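Local coordinates for protein endoribonuclease YbeY (Aquifex aeolicus, PDB 1OZ9) that probably acts as a zinc-dependent, single-strand-specific endoribonuclease in 16S rRNA maturation and 70S ribosome quality control, at residues A[39-44]-A[82-87]. Residues are numbered along the deposited sequence; the frame is centred on the assembly and turned at random.
Sequences NNVELS and KILGDV
The carbonyl oxygen of S44 is gripped twice: V87 N donates to S44 O at 2.8 Å, and the CA-H of D86 comes up beside it, D86 CA lying 3.4 Å from the same oxygen. Near the start of the ladder, one step after K82 N donates to N40 O, K82 O does similar double duty, taking the amide of E42 (E42 N to K82 O, 2.9 Å) with the CA-H of V41 leaning in. After this the parallel ladder slips by one residue. E42 O accepts from L84 N at 2.9 Å, but the next amide, S44 N, bonds to G85 O rather than to the carbonyl of L84, along a nearly straight N-H line. This is a beta bulge: L84 takes helical backbone angles (-76°/-45°), G85 turns to a positive phi, and the buried G85 N is left without a partner. The bulge sits in the middle of the mixed sheet of this metalloproteinase-type fold, where 41-48 and 81-90 are the two inner strands.

At the bulge the L84 side chain turns toward 41-44 and packs on V41. With CG beside its own backbone N (chi1 -65°), the branched end of L84 faces V41 obliquely: L84 CG comes 3.7 Å from V41 CB, with CD2 nearest CG1 and CD1 nearest CG2. L33 of helix 22-35 also packs on L84. Further along, L43 CD1 and V87 CG2 meet more loosely, at 4.2 Å, and L120 of helix 105-120 touches both residues. V87 lies about 7 Å, side chain to side chain, from H115 and H119, predicted zinc ligands. On the face opposite V41 and L43, E42 and I83 run side by side, and the carboxylate of E42 is held by Y81 OH. Beyond them, D86 OD1 lies against the methylene of S44, 3.2 Å from S44 CB.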
loop_
_atom_site.group_PDB
_atom_site.type_symbol
_atom_site.label_atom_id
_atom_site.label_comp_id
_atom_site.label_asym_id
_atom_site.label_seq_id
_atom_site.Cartn_x
_atom_site.Cartn_y
_atom_site.Cartn_z
ATOM N N ASN A 39 11.656 -1.989 -11.898
ATOM C CA ASN A 39 13.068 -2.074 -11.569
ATOM C C ASN A 39 13.582 -0.670 -11.256
ATOM O O ASN A 39 13.162 0.315 -11.873
ATOM C CB ASN A 39 13.858 -2.648 -12.777
ATOM C CG ASN A 39 13.416 -4.075 -13.182
ATOM O OD1 ASN A 39 13.904 -5.079 -12.627
ATOM N ND2 ASN A 39 12.527 -4.171 -14.199
ATOM N N ASN A 40 14.496 -0.563 -10.313
ATOM C CA ASN A 40 15.044 0.732 -9.971
ATOM C C ASN A 40 14.069 1.815 -9.526
ATOM O O ASN A 40 14.215 2.970 -9.946
ATOM C CB ASN A 40 15.736 1.272 -11.176
ATOM C CG ASN A 40 17.171 1.432 -10.969
ATOM O OD1 ASN A 40 17.781 0.746 -10.134
ATOM N ND2 ASN A 40 17.745 2.369 -11.701
ATOM N N VAL A 41 13.088 1.458 -8.709
ATOM C CA VAL A 41 12.195 2.445 -8.175
ATOM C C VAL A 41 12.293 2.433 -6.670
ATOM O O VAL A 41 12.782 1.465 -6.074
ATOM C CB VAL A 41 10.711 2.207 -8.591
ATOM C CG1 VAL A 41 10.585 2.179 -10.137
ATOM C CG2 VAL A 41 10.200 0.915 -7.975
ATOM N N GLU A 42 11.843 3.514 -6.056
ATOM C CA GLU A 42 11.826 3.628 -4.599
ATOM C C GLU A 42 10.393 3.654 -4.104
ATOM O O GLU A 42 9.541 4.324 -4.691
ATOM C CB GLU A 42 12.574 4.889 -4.144
ATOM C CG GLU A 42 12.568 5.105 -2.617
ATOM C CD GLU A 42 13.207 6.436 -2.265
ATOM O OE1 GLU A 42 12.512 7.316 -1.702
ATOM O OE2 GLU A 42 14.403 6.616 -2.600
ATOM N N LEU A 43 10.111 2.907 -3.046
ATOM C CA LEU A 43 8.764 2.864 -2.491
ATOM C C LEU A 43 8.910 2.973 -0.992
ATOM O O LEU A 43 9.723 2.243 -0.420
ATOM C CB LEU A 43 8.144 1.500 -2.774
ATOM C CG LEU A 43 6.844 1.180 -2.048
ATOM C CD1 LEU A 43 5.745 2.158 -2.508
ATOM C CD2 LEU A 43 6.429 -0.274 -2.323
ATOM N N SER A 44 8.141 3.860 -0.360
ATOM C CA SER A 44 8.147 3.934 1.092
ATOM C C SER A 44 6.835 3.363 1.632
ATOM O O SER A 44 5.763 3.621 1.065
ATOM C CB SER A 44 8.370 5.368 1.573
ATOM O OG SER A 44 9.690 5.792 1.212
ATOM N N LYS A 82 13.629 6.103 -10.082
ATOM C CA LYS A 82 12.391 6.881 -9.953
ATOM C C LYS A 82 11.710 6.621 -8.597
ATOM O O LYS A 82 11.597 5.474 -8.175
ATOM C CB LYS A 82 11.421 6.540 -11.079
ATOM C CG LYS A 82 10.128 7.434 -11.131
ATOM C CD LYS A 82 9.407 7.215 -12.487
ATOM C CE LYS A 82 8.157 8.061 -12.664
ATOM N NZ LYS A 82 8.478 9.470 -12.862
ATOM N N ILE A 83 11.321 7.691 -7.913
ATOM C CA ILE A 83 10.639 7.595 -6.617
ATOM C C ILE A 83 9.145 7.475 -6.859
ATOM O O ILE A 83 8.513 8.412 -7.393
ATOM C CB ILE A 83 10.975 8.821 -5.779
ATOM C CG1 ILE A 83 12.515 8.895 -5.598
ATOM C CG2 ILE A 83 10.251 8.744 -4.387
ATOM C CD1 ILE A 83 13.067 10.317 -5.657
ATOM N N LEU A 84 8.586 6.322 -6.533
ATOM C CA LEU A 84 7.174 6.074 -6.815
ATOM C C LEU A 84 6.312 6.818 -5.831
ATOM O O LEU A 84 5.317 7.467 -6.215
ATOM C CB LEU A 84 6.834 4.607 -6.720
ATOM C CG LEU A 84 7.412 3.574 -7.676
ATOM C CD1 LEU A 84 6.585 2.274 -7.480
ATOM C CD2 LEU A 84 7.396 4.089 -9.142
ATOM N N GLY A 85 6.698 6.745 -4.557
ATOM C CA GLY A 85 5.998 7.493 -3.541
ATOM C C GLY A 85 5.735 6.670 -2.300
ATOM O O GLY A 85 6.444 5.682 -2.033
ATOM N N ASP A 86 4.717 7.073 -1.550
ATOM C CA ASP A 86 4.455 6.457 -0.254
ATOM C C ASP A 86 3.137 5.723 -0.153
ATOM O O ASP A 86 2.139 6.163 -0.706
ATOM C CB ASP A 86 4.382 7.533 0.834
ATOM C CG ASP A 86 5.612 8.405 0.875
ATOM O OD1 ASP A 86 6.699 7.885 0.602
ATOM O OD2 ASP A 86 5.560 9.620 1.143
ATOM N N VAL A 87 3.145 4.661 0.640
ATOM C CA VAL A 87 1.908 3.953 1.014
ATOM C C VAL A 87 1.855 4.024 2.532
ATOM O O VAL A 87 2.825 3.655 3.197
ATOM C CB VAL A 87 1.925 2.493 0.614
ATOM C CG1 VAL A 87 0.722 1.780 1.206
ATOM C CG2 VAL A 87 1.875 2.376 -0.936
#